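Local coordinates for protein haloacid dehalogenase-like hydrolase (Bacteroides thetaiotaomicron, PDB 2RBK) that is probably a magnesium-dependent phosphatase of the haloacid dehalogenase superfamily, with a phosphoryl-transfer site that holds magnesium and a vanadium oxide, at residues 91-96 / 160-165; 100-105 / 152-157; 84-89 / 181-186. All blocks are in the same frame, centred on the assembly; numbering follows the deposited sequence. Where two conformers were deposited one is given.

Interaction 1 of 3, residues 91-96 / 160-165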
ATOM      1  N   LYS A  91      -3.993 -16.475  14.236  1.00 11.47           N
ATOM      2  CA  LYS A  91      -4.894 -17.625  14.450  1.00 12.51           C
ATOM      3  C   LYS A  91      -6.328 -17.165  14.578  1.00 12.95           C
ATOM      4  O   LYS A  91      -7.231 -17.819  14.028  1.00 13.52           O
ATOM      5  CB  LYS A  91      -4.476 -18.420  15.686  1.00 14.54           C
ATOM      6  CG  LYS A  91      -3.132 -19.137  15.572  1.00 16.78           C
ATOM      7  CD  LYS A  91      -2.772 -19.970  16.772  1.00 24.80           C
ATOM      8  CE  LYS A  91      -1.444 -20.668  16.734  1.00 28.37           C
ATOM      9  NZ  LYS A  91      -0.990 -21.408  15.527  1.00 40.98           N
ATOM     10  N   ALA A  92      -6.568 -16.039  15.249  1.00 12.83           N
ATOM     11  CA  ALA A  92      -7.947 -15.565  15.418  1.00 13.53           C
ATOM     12  C   ALA A  92      -8.543 -15.099  14.122  1.00 12.59           C
ATOM     13  O   ALA A  92      -9.721 -15.363  13.822  1.00 13.30           O
ATOM     14  CB  ALA A  92      -8.013 -14.477  16.469  1.00 16.01           C
ATOM     15  N   MET A  93      -7.758 -14.423  13.280  1.00 12.22           N
ATOM     16  CA  MET A  93      -8.246 -14.039  11.961  1.00 12.92           C
ATOM     17  C   MET A  93      -8.546 -15.247  11.081  1.00 13.20           C
ATOM     18  O   MET A  93      -9.598 -15.288  10.425  1.00 13.16           O
ATOM     19  CB  MET A  93      -7.204 -13.119  11.301  1.00 13.65           C
ATOM     20  CG  MET A  93      -7.724 -12.617   9.952  1.00 16.93           C
ATOM     21  SD  MET A  93      -9.245 -11.676   9.894  1.00 17.38           S
ATOM     22  CE  MET A  93      -8.771 -10.201  10.783  1.00 19.01           C
ATOM     23  N   ALA A  94      -7.665 -16.227  11.098  1.00 12.72           N
ATOM     24  CA  ALA A  94      -7.894 -17.443  10.315  1.00 13.45           C
ATOM     25  C   ALA A  94      -9.172 -18.149  10.796  1.00 13.65           C
ATOM     26  O   ALA A  94      -9.967 -18.584   9.950  1.00 14.82           O
ATOM     27  CB  ALA A  94      -6.703 -18.373  10.425  1.00 12.97           C
ATOM     28  N   ALA A  95      -9.391 -18.250  12.083  1.00 13.27           N
ATOM     29  CA  ALA A  95     -10.573 -18.912  12.607  1.00 13.63           C
ATOM     30  C   ALA A  95     -11.809 -18.133  12.197  1.00 14.05           C
ATOM     31  O   ALA A  95     -12.833 -18.733  11.846  1.00 14.67           O
ATOM     32  CB  ALA A  95     -10.475 -19.043  14.126  1.00 15.33           C
ATOM     33  N   PHE A  96     -11.800 -16.815  12.291  1.00 13.15           N
ATOM     34  CA  PHE A  96     -12.935 -15.962  11.977  1.00 14.18           C
ATOM     35  C   PHE A  96     -13.309 -16.136  10.519  1.00 14.32           C
ATOM     36  O   PHE A  96     -14.437 -16.357  10.178  1.00 15.89           O
ATOM     37  CB  PHE A  96     -12.616 -14.499  12.284  1.00 14.83           C
ATOM     38  CG  PHE A  96     -13.723 -13.536  11.903  1.00 16.89           C
ATOM     39  CD1 PHE A  96     -14.781 -13.370  12.782  1.00 18.79           C
ATOM     40  CD2 PHE A  96     -13.727 -12.853  10.711  1.00 18.78           C
ATOM     41  CE1 PHE A  96     -15.827 -12.495  12.458  1.00 20.78           C
ATOM     42  CE2 PHE A  96     -14.766 -11.978  10.399  1.00 21.96           C
ATOM     43  CZ  PHE A  96     -15.803 -11.824  11.283  1.00 21.11           C
ATOM     44  N   LYS A 160     -15.751  -5.034  12.246  1.00 19.31           N
ATOM     45  CA  LYS A 160     -16.059  -4.698  13.636  1.00 21.94           C
ATOM     46  C   LYS A 160     -16.329  -5.941  14.472  1.00 23.58           C
ATOM     47  O   LYS A 160     -16.022  -5.977  15.663  1.00 30.57           O
ATOM     48  CB  LYS A 160     -17.207  -3.670  13.725  1.00 24.43           C
ATOM     49  CG  LYS A 160     -16.961  -2.339  13.015  1.00 26.68           C
ATOM     50  CD  LYS A 160     -15.660  -1.678  13.392  1.00 26.82           C
ATOM     51  CE  LYS A 160     -15.414  -0.257  13.027  1.00 27.74           C
ATOM     52  NZ  LYS A 160     -14.225   0.397  13.640  1.00 34.30           N
ATOM     53  N   GLU A 161     -16.831  -7.009  13.860  1.00 25.53           N
ATOM     54  CA  GLU A 161     -17.061  -8.239  14.563  1.00 26.74           C
ATOM     55  C   GLU A 161     -15.745  -8.933  14.979  1.00 26.60           C
ATOM     56  O   GLU A 161     -15.661  -9.500  16.102  1.00 31.61           O
ATOM     57  CB  GLU A 161     -17.928  -9.198  13.719  1.00 30.71           C
ATOM     58  CG  GLU A 161     -18.576 -10.297  14.570  1.00 37.39           C
ATOM     59  CD  GLU A 161     -19.345 -11.294  13.721  1.00 40.50           C
ATOM     60  OE1 GLU A 161     -19.662 -10.906  12.551  1.00 40.34           O
ATOM     61  OE2 GLU A 161     -19.564 -12.410  14.274  1.00 40.34           O
ATOM     62  N   VAL A 162     -14.749  -8.938  14.116  1.00 23.60           N
ATOM     63  CA  VAL A 162     -13.488  -9.609  14.424  1.00 21.33           C
ATOM     64  C   VAL A 162     -12.515  -8.711  15.160  1.00 20.28           C
ATOM     65  O   VAL A 162     -11.549  -9.233  15.716  1.00 22.87           O
ATOM     66  CB  VAL A 162     -12.826 -10.150  13.154  1.00 22.07           C
ATOM     67  CG1 VAL A 162     -12.210  -9.043  12.335  1.00 21.57           C
ATOM     68  CG2 VAL A 162     -11.700 -11.145  13.463  1.00 22.75           C
ATOM     69  N   LEU A 163     -12.751  -7.421  15.155  1.00 19.06           N
ATOM     70  CA  LEU A 163     -11.794  -6.508  15.796  0.64 18.77           C
ATOM     71  C   LEU A 163     -11.384  -6.886  17.218  1.00 20.78           C
ATOM     72  O   LEU A 163     -10.212  -6.773  17.579  1.00 20.10           O
ATOM     73  CB  LEU A 163     -12.393  -5.110  15.757  0.64 19.41           C
ATOM     74  CG  LEU A 163     -11.671  -3.930  16.366  0.64 21.35           C
ATOM     75  CD1 LEU A 163     -10.255  -3.881  15.849  0.64 23.69           C
ATOM     76  CD2 LEU A 163     -12.328  -2.589  16.019  0.64 24.54           C
ATOM     77  N   PRO A 164     -12.263  -7.313  18.114  1.00 24.32           N
ATOM     78  CA  PRO A 164     -11.850  -7.659  19.476  1.00 27.68           C
ATOM     79  C   PRO A 164     -10.864  -8.799  19.494  1.00 26.40           C
ATOM     80  O   PRO A 164     -10.133  -8.887  20.481  1.00 28.17           O
ATOM     81  CB  PRO A 164     -13.137  -8.145  20.166  1.00 33.54           C
ATOM     82  CG  PRO A 164     -14.135  -7.319  19.421  1.00 32.19           C
ATOM     83  CD  PRO A 164     -13.701  -7.450  17.978  1.00 29.14           C
ATOM     84  N   SER A 165     -10.840  -9.624  18.442  1.00 23.72           N
ATOM     85  CA  SER A 165      -9.809 -10.666  18.470  0.56 24.12           C
ATOM     86  C   SER A 165      -8.532 -10.339  17.712  1.00 21.25           C
ATOM     87  O   SER A 165      -7.610 -11.152  17.729  1.00 19.96           O
ATOM     88  CB  SER A 165     -10.389 -11.979  17.930  0.56 25.17           C
ATOM     89  OG  SER A 165     -11.655 -12.204  18.545  0.56 27.02           O
TER
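The ring of Phe96 receives Val162 on one face and the carboxylate end of Glu161 at its edge. Val162 CB stands almost exactly over the ring centre, 3.5 Å from the Phe96 centroid and 4° off the ring normal, which makes this a CH-pi contact. Its CG2 branch leans back toward the root of the ring and meets Phe96 CG at 3.5 Å. Glu161 comes in close to the ring plane, Glu161 CD lying 3.9 Å from Phe96 CE1, with the carboxylate turned perpendicular to the ring. The oxygens stay farther off, and OE1 is engaged in a salt bridge with Lys100. Phe96 reaches its partners because CG stands anti to the backbone N (chi1 176°), which carries the ring out from helix 87-100 toward helix 156-162.

The other branch of Val162 turns to Met93. Bent at both chi2 and chi3, the methionine brings its terminal CE to 3.9 Å from Val162 CG1, the two side chains crossing at about a right angle. One turn before Phe96, Ala92 CB rests against the backbone, 3.6 Å from Ser165 O, in the 3-10 segment that follows Val162. Behind the interface, Met93 also packs on Met150 of strand 149-152, and Phe96 on Ile154.

Replacing Phe96 by an alanine would probably leave Val162 CB and CG2 facing a gap and take away the aromatic edge beside which the Glu161 side chain runs. No hydrogen bond joins the two segments: the helices are held by apolar and CH-pi contacts centred on one valine, to which the glutamate's salt bridge adds an ionic link between the same two helices at the more exposed edge.

Interaction 2 of 3, residues 100-105 / 152-157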
ATOM      1  N   LYS A 100     -16.696 -17.786   8.970  1.00 19.53           N
ATOM      2  CA  LYS A 100     -17.641 -16.882   8.232  1.00 20.02           C
ATOM      3  C   LYS A 100     -17.748 -17.219   6.772  1.00 20.02           C
ATOM      4  O   LYS A 100     -18.599 -16.628   6.084  1.00 25.51           O
ATOM      5  CB  LYS A 100     -17.205 -15.426   8.328  1.00 22.49           C
ATOM      6  CG  LYS A 100     -17.317 -14.608   9.636  1.00 25.83           C
ATOM      7  CD  LYS A 100     -18.724 -14.239  10.009  1.00 33.08           C
ATOM      8  CE  LYS A 100     -18.884 -13.579  11.379  1.00 34.45           C
ATOM      9  NZ  LYS A 100     -20.318 -13.085  11.439  1.00 37.36           N
ATOM     10  N   GLY A 101     -16.857 -18.128   6.318  1.00 17.78           N
ATOM     11  CA  GLY A 101     -16.803 -18.475   4.928  1.00 18.95           C
ATOM     12  C   GLY A 101     -16.285 -17.416   3.999  1.00 19.99           C
ATOM     13  O   GLY A 101     -16.843 -17.301   2.891  1.00 22.00           O
ATOM     14  N   VAL A 102     -15.275 -16.655   4.448  1.00 16.97           N
ATOM     15  CA  VAL A 102     -14.646 -15.700   3.544  1.00 16.79           C
ATOM     16  C   VAL A 102     -13.180 -16.009   3.406  1.00 15.70           C
ATOM     17  O   VAL A 102     -12.526 -16.601   4.269  1.00 15.57           O
ATOM     18  CB  VAL A 102     -14.874 -14.271   4.009  1.00 18.72           C
ATOM     19  CG1 VAL A 102     -16.365 -13.960   4.155  1.00 23.17           C
ATOM     20  CG2 VAL A 102     -14.245 -14.020   5.343  1.00 20.19           C
ATOM     21  N   PRO A 103     -12.611 -15.612   2.258  1.00 14.05           N
ATOM     22  CA  PRO A 103     -11.208 -15.912   2.010  1.00 13.53           C
ATOM     23  C   PRO A 103     -10.283 -14.931   2.740  1.00 12.27           C
ATOM     24  O   PRO A 103     -10.667 -13.821   3.161  1.00 13.53           O
ATOM     25  CB  PRO A 103     -11.040 -15.681   0.507  1.00 16.26           C
ATOM     26  CG  PRO A 103     -12.279 -15.032   0.027  1.00 20.00           C
ATOM     27  CD  PRO A 103     -13.304 -15.078   1.108  1.00 16.77           C
ATOM     28  N   CYS A 104      -9.023 -15.359   2.842  1.00 12.12           N
ATOM     29  CA  CYS A 104      -8.001 -14.512   3.460  1.00 11.65           C
ATOM     30  C   CYS A 104      -6.645 -14.867   2.856  1.00 11.13           C
ATOM     31  O   CYS A 104      -6.322 -16.041   2.720  1.00 11.72           O
ATOM     32  CB  CYS A 104      -7.991 -14.700   4.967  1.00 12.15           C
ATOM     33  SG  CYS A 104      -6.974 -13.500   5.867  1.00 12.45           S
ATOM     34  N   ILE A 105      -5.902 -13.836   2.484  1.00 11.02           N
ATOM     35  CA  ILE A 105      -4.516 -13.939   2.019  1.00 10.63           C
ATOM     36  C   ILE A 105      -3.601 -13.789   3.210  1.00 10.26           C
ATOM     37  O   ILE A 105      -3.806 -12.953   4.119  1.00 11.10           O
ATOM     38  CB  ILE A 105      -4.222 -12.888   0.947  1.00 10.91           C
ATOM     39  CG1 ILE A 105      -5.084 -13.093  -0.297  1.00 12.90           C
ATOM     40  CG2 ILE A 105      -2.770 -12.762   0.618  1.00 12.60           C
ATOM     41  CD1 ILE A 105      -5.103 -11.908  -1.225  1.00 15.12           C
ATOM     42  N   PRO A 152      -7.894 -10.194   4.773  1.00 10.95           N
ATOM     43  CA  PRO A 152      -9.218 -10.820   4.786  1.00 11.65           C
ATOM     44  C   PRO A 152     -10.206 -10.079   3.907  1.00 12.27           C
ATOM     45  O   PRO A 152     -10.240  -8.857   3.838  1.00 13.60           O
ATOM     46  CB  PRO A 152      -9.646 -10.700   6.287  1.00 12.25           C
ATOM     47  CG  PRO A 152      -8.948  -9.449   6.714  1.00 11.76           C
ATOM     48  CD  PRO A 152      -7.609  -9.489   6.053  1.00 11.30           C
ATOM     49  N   PHE A 153     -11.060 -10.870   3.208  1.00 13.22           N
ATOM     50  CA  PHE A 153     -12.080 -10.323   2.334  1.00 14.43           C
ATOM     51  C   PHE A 153     -13.338 -10.164   3.184  1.00 15.77           C
ATOM     52  O   PHE A 153     -14.316 -10.918   3.111  1.00 17.97           O
ATOM     53  CB  PHE A 153     -12.291 -11.243   1.117  1.00 15.58           C
ATOM     54  CG  PHE A 153     -11.195 -11.065   0.113  1.00 15.27           C
ATOM     55  CD1 PHE A 153      -9.931 -11.564   0.439  1.00 15.54           C
ATOM     56  CD2 PHE A 153     -11.288 -10.405  -1.102  1.00 19.33           C
ATOM     57  CE1 PHE A 153      -8.886 -11.415  -0.439  1.00 16.08           C
ATOM     58  CE2 PHE A 153     -10.238 -10.256  -2.002  1.00 20.05           C
ATOM     59  CZ  PHE A 153      -8.989 -10.745  -1.631  1.00 18.50           C
ATOM     60  N   ILE A 154     -13.301  -9.151   4.087  1.00 17.59           N
ATOM     61  CA  ILE A 154     -14.387  -8.865   5.065  1.00 17.73           C
ATOM     62  C   ILE A 154     -14.944  -7.495   4.822  1.00 17.62           C
ATOM     63  O   ILE A 154     -14.225  -6.581   4.440  1.00 18.82           O
ATOM     64  CB  ILE A 154     -13.849  -8.987   6.511  1.00 19.10           C
ATOM     65  CG1 ILE A 154     -12.618  -8.123   6.804  1.00 17.81           C
ATOM     66  CG2 ILE A 154     -13.623 -10.485   6.781  1.00 20.41           C
ATOM     67  CD1 ILE A 154     -12.199  -8.169   8.248  1.00 24.57           C
ATOM     68  N   THR A 155     -16.258  -7.376   5.080  1.00 18.61           N
ATOM     69  CA  THR A 155     -16.920  -6.085   5.056  1.00 18.82           C
ATOM     70  C   THR A 155     -16.517  -5.264   6.291  1.00 18.74           C
ATOM     71  O   THR A 155     -15.960  -5.812   7.226  1.00 17.38           O
ATOM     72  CB  THR A 155     -18.458  -6.233   5.070  1.00 20.21           C
ATOM     73  OG1 THR A 155     -18.814  -6.867   6.331  1.00 21.76           O
ATOM     74  CG2 THR A 155     -19.051  -7.070   3.971  1.00 24.95           C
ATOM     75  N   GLU A 156     -16.936  -3.972   6.328  1.00 19.57           N
ATOM     76  CA  GLU A 156     -16.729  -3.124   7.536  0.60 19.26           C
ATOM     77  C   GLU A 156     -17.475  -3.721   8.721  1.00 19.59           C
ATOM     78  O   GLU A 156     -16.957  -3.709   9.839  1.00 20.10           O
ATOM     79  CB  GLU A 156     -17.125  -1.714   7.162  0.60 20.95           C
ATOM     80  CG  GLU A 156     -16.217  -1.056   6.122  0.60 22.19           C
ATOM     81  CD  GLU A 156     -16.493   0.437   6.105  0.60 23.10           C
ATOM     82  OE1 GLU A 156     -16.301   1.092   7.151  0.60 28.41           O
ATOM     83  OE2 GLU A 156     -16.866   0.957   5.053  0.60 22.31           O
ATOM     84  N   GLU A 157     -18.718  -4.246   8.502  1.00 22.31           N
ATOM     85  CA  GLU A 157     -19.467  -4.878   9.595  1.00 21.69           C
ATOM     86  C   GLU A 157     -18.677  -6.069  10.132  1.00 23.51           C
ATOM     87  O   GLU A 157     -18.529  -6.256  11.329  1.00 24.00           O
ATOM     88  CB  GLU A 157     -20.850  -5.276   9.066  1.00 28.53           C
ATOM     89  CG  GLU A 157     -21.732  -6.183   9.860  1.00 34.73           C
ATOM     90  CD  GLU A 157     -23.079  -6.226   9.171  1.00 33.69           C
ATOM     91  OE1 GLU A 157     -24.077  -5.735   9.675  1.00 36.69           O
ATOM     92  OE2 GLU A 157     -23.119  -6.774   8.034  1.00 47.21           O
TER
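An antiparallel beta bridge between Cys104 and Pro152 joins strands 104-107 and 149-152, the central strand and one outer strand of a three-stranded sheet. The two form a non-hydrogen-bonded pair with their CA atoms 4.1 Å apart, a place where proline's lack of an N-H costs the pairing nothing. Their side chains share a face of the sheet, and Cys104 SG lies 3.6 Å from Pro152 N and 3.9 Å from Pro152 CB. On that face both also touch Cys97 of helix 87-100.

The bond comes one residue on, where Phe153 N donates to Pro103 O at 3.0 Å. It is nearly straight at the hydrogen (170°), and the donor is tilted 22° from the carbonyl plane. Phe153 is the centre of an inverse gamma turn, through which the chain leaves the strand and heads for helix 156-162. Val102 follows the departing backbone, its CB 3.5 Å from Phe153 O and its CG2 3.9 Å from Ile154 CG2.

Phe153 crosses Pro103 at about a right angle, Phe153 CB lying 3.9 Å from Pro103 CG. Ile105, with CG1 anti to its own carbonyl carbon (chi1 -63°), sends CD1 to the ring edge, 3.9 Å from Phe153 CE1 and in the ring plane. Phe125, Phe178, Met120 and Val121 also pack round this ring.

Between these segments one backbone hydrogen bond continues a pairing that Ile105 and Thr151 extend. With its N-H satisfied by Pro103 O and its ring packed among apolar side chains, Phe153 is likely to hold the turn after the sheet.

Interaction 3 of 3, residues 84-89 / 181-186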
ATOM      1  N   ALA A  84       6.071  -8.627  12.109  1.00  9.87           N
ATOM      2  CA  ALA A  84       5.248  -9.819  12.012  1.00 10.81           C
ATOM      3  C   ALA A  84       4.090  -9.657  12.999  1.00  9.88           C
ATOM      4  O   ALA A  84       4.203  -9.037  14.055  1.00 11.43           O
ATOM      5  CB  ALA A  84       6.019 -11.064  12.299  1.00 15.51           C
ATOM      6  N   ILE A  85       2.954 -10.266  12.660  1.00  9.69           N
ATOM      7  CA  ILE A  85       1.750 -10.200  13.458  1.00  9.69           C
ATOM      8  C   ILE A  85       1.815 -11.164  14.617  1.00  9.36           C
ATOM      9  O   ILE A  85       2.214 -12.323  14.428  1.00 10.42           O
ATOM     10  CB  ILE A  85       0.537 -10.487  12.535  1.00  9.50           C
ATOM     11  CG1 ILE A  85       0.411  -9.435  11.442  1.00 10.79           C
ATOM     12  CG2 ILE A  85      -0.734 -10.576  13.346  1.00 10.80           C
ATOM     13  CD1 ILE A  85      -0.577  -9.789  10.380  1.00 11.25           C
ATOM     14  N   PRO A  86       1.393 -10.778  15.805  1.00  9.93           N
ATOM     15  CA  PRO A  86       1.288 -11.725  16.924  1.00 10.26           C
ATOM     16  C   PRO A  86       0.533 -13.003  16.501  1.00 10.27           C
ATOM     17  O   PRO A  86      -0.532 -12.925  15.898  1.00 10.24           O
ATOM     18  CB  PRO A  86       0.499 -10.940  17.971  1.00 11.18           C
ATOM     19  CG  PRO A  86       0.948  -9.522  17.737  1.00 13.55           C
ATOM     20  CD  PRO A  86       0.991  -9.438  16.222  1.00 11.40           C
ATOM     21  N   GLN A  87       1.091 -14.134  16.876  1.00 10.90           N
ATOM     22  CA  GLN A  87       0.516 -15.376  16.360  1.00 11.18           C
ATOM     23  C   GLN A  87      -0.920 -15.557  16.843  1.00 10.89           C
ATOM     24  O   GLN A  87      -1.751 -16.118  16.104  1.00 11.68           O
ATOM     25  CB  GLN A  87       1.330 -16.568  16.776  1.00 11.73           C
ATOM     26  CG  GLN A  87       1.089 -17.714  15.758  1.00 12.09           C
ATOM     27  CD  GLN A  87       1.682 -17.397  14.428  1.00 11.76           C
ATOM     28  OE1 GLN A  87       2.698 -16.669  14.348  1.00 14.19           O
ATOM     29  NE2 GLN A  87       1.126 -17.881  13.341  1.00 13.60           N
ATOM     30  N   GLU A  88      -1.270 -15.126  18.042  1.00 11.47           N
ATOM     31  CA  GLU A  88      -2.653 -15.275  18.483  1.00 12.35           C
ATOM     32  C   GLU A  88      -3.603 -14.568  17.539  1.00 11.23           C
ATOM     33  O   GLU A  88      -4.759 -15.010  17.343  1.00 12.66           O
ATOM     34  CB  GLU A  88      -2.803 -14.712  19.889  1.00 14.72           C
ATOM     35  CG  GLU A  88      -2.371 -15.531  21.013  1.00 19.38           C
ATOM     36  CD  GLU A  88      -2.648 -15.066  22.397  1.00 19.93           C
ATOM     37  OE1 GLU A  88      -3.349 -14.045  22.604  1.00 18.59           O
ATOM     38  OE2 GLU A  88      -2.108 -15.697  23.337  1.00 24.69           O
ATOM     39  N   GLU A  89      -3.190 -13.435  17.022  1.00 10.48           N
ATOM     40  CA  GLU A  89      -4.066 -12.622  16.149  1.00 10.59           C
ATOM     41  C   GLU A  89      -4.117 -13.230  14.758  1.00 10.25           C
ATOM     42  O   GLU A  89      -5.175 -13.179  14.104  1.00 11.27           O
ATOM     43  CB  GLU A  89      -3.593 -11.177  16.198  1.00 11.12           C
ATOM     44  CG  GLU A  89      -3.706 -10.615  17.601  1.00 13.47           C
ATOM     45  CD  GLU A  89      -3.490  -9.133  17.799  1.00 13.95           C
ATOM     46  OE1 GLU A  89      -4.029  -8.311  17.116  1.00 15.38           O
ATOM     47  OE2 GLU A  89      -2.739  -8.825  18.765  1.00 15.95           O
ATOM     48  N   VAL A 181      -4.244  -6.198   7.217  1.00  9.47           N
ATOM     49  CA  VAL A 181      -4.008  -6.265   8.647  1.00  9.31           C
ATOM     50  C   VAL A 181      -2.506  -6.465   8.849  1.00  8.49           C
ATOM     51  O   VAL A 181      -1.919  -7.397   8.296  1.00  9.38           O
ATOM     52  CB  VAL A 181      -4.809  -7.400   9.261  1.00 10.48           C
ATOM     53  CG1 VAL A 181      -4.597  -7.423  10.786  1.00 12.23           C
ATOM     54  CG2 VAL A 181      -6.286  -7.250   8.965  1.00 13.32           C
ATOM     55  N   THR A 182      -1.900  -5.589   9.683  1.00  8.98           N
ATOM     56  CA  THR A 182      -0.490  -5.611  10.006  1.00  8.77           C
ATOM     57  C   THR A 182      -0.331  -5.388  11.498  1.00  8.81           C
ATOM     58  O   THR A 182      -1.273  -5.051  12.215  1.00  9.59           O
ATOM     59  CB  THR A 182       0.263  -4.535   9.200  1.00  9.22           C
ATOM     60  OG1 THR A 182      -0.419  -3.289   9.412  1.00  9.97           O
ATOM     61  CG2 THR A 182       0.371  -4.888   7.719  1.00  9.96           C
ATOM     62  N   ALA A 183       0.903  -5.580  11.994  1.00  8.81           N
ATOM     63  CA  ALA A 183       1.150  -5.451  13.415  1.00  9.08           C
ATOM     64  C   ALA A 183       1.073  -4.008  13.891  1.00  9.68           C
ATOM     65  O   ALA A 183       1.063  -3.036  13.123  1.00  9.94           O
ATOM     66  CB  ALA A 183       2.526  -6.050  13.729  1.00 10.38           C
ATOM     67  N   LYS A 184       1.032  -3.850  15.219  1.00 10.92           N
ATOM     68  CA  LYS A 184       0.894  -2.576  15.900  1.00 11.40           C
ATOM     69  C   LYS A 184       1.825  -1.528  15.351  1.00 10.08           C
ATOM     70  O   LYS A 184       3.024  -1.689  15.319  1.00 11.20           O
ATOM     71  CB  LYS A 184       1.200  -2.775  17.397  1.00 14.01           C
ATOM     72  CG  LYS A 184       1.245  -1.591  18.316  1.00 17.14           C
ATOM     73  CD  LYS A 184      -0.212  -1.266  18.646  1.00 23.20           C
ATOM     74  CE  LYS A 184      -0.276  -0.238  19.757  1.00 24.58           C
ATOM     75  NZ  LYS A 184      -1.679   0.304  19.711  1.00 27.33           N
ATOM     76  N   GLY A 185       1.224  -0.380  14.945  1.00 10.77           N
ATOM     77  CA  GLY A 185       1.985   0.739  14.478  1.00 11.54           C
ATOM     78  C   GLY A 185       2.408   0.676  13.028  1.00 10.86           C
ATOM     79  O   GLY A 185       2.887   1.689  12.515  1.00 13.02           O
ATOM     80  N   ASP A 186       2.222  -0.446  12.331  1.00 10.12           N
ATOM     81  CA  ASP A 186       2.679  -0.586  10.959  1.00  9.87           C
ATOM     82  C   ASP A 186       1.651  -0.084   9.987  1.00  9.59           C
ATOM     83  O   ASP A 186       0.725  -0.781   9.594  1.00 11.81           O
ATOM     84  CB  ASP A 186       3.060  -2.037  10.698  1.00 10.03           C
ATOM     85  CG  ASP A 186       4.265  -2.400  11.578  1.00 11.19           C
ATOM     86  OD1 ASP A 186       5.111  -1.522  11.840  1.00 12.46           O
ATOM     87  OD2 ASP A 186       4.265  -3.549  12.047  1.00 12.60           O
TER
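Ile85 and Ala183, whose CA atoms come nearest across the contact, each lay their aliphatic part against the other segment's backbone. Ile85 CG1 stands beside its own backbone N (chi1 -62°) and the chain runs on extended (chi2 169°), which carries CG1 along the Thr182-Ala183 peptide, 3.9 Å from Ala183 N, and CD1 to 3.4 Å from Val181 O. In return, Ala183 CB points toward the first segment and meets Ala84 O at 3.4 Å, with Pro86 CD more loosely placed at 4.5 Å.

Thr182 turns the other way, and Thr182 OG1 donates to Asp186 O at 2.8 Å, in the carbonyl plane. This bond spans the base of the type II turn Ala183-Asp186, which Asp186 N closes on Ala183 O. The Asp186 carboxylate is hydrogen-bonded to Tyr81 and Ser83, just ahead of Ala84.

The two segments appear to be the paired connections by which the chain passes from the large sheet into the smaller alpha/beta region and back. No hydrogen bond links them directly. Methyl and methylene groups against peptide atoms make the contact, while the polar bonds lie within the turn or lead out to flanking residues.

How the interactions relate
Interactions 1 and 2 lie within the smaller alpha/beta region inserted after strand 78-82 of the large sheet, consistent with the cap domain of this family, and interaction 3 at its junction with that sheet. They are nested along the chain: interaction 3 closes the widest loop, interaction 1 falls inside it and interaction 2 inside both. The centres of interactions 1 and 2 are 10 Å apart, those of 1 and 3 12 Å, and those of 2 and 3 17 Å. Helix 87-100 serves interactions 1 and 3, helix 156-162 interactions 1 and 2. Pro152 packs on both Met93 and Val181, so that the three contacts adjoin one another through this proline.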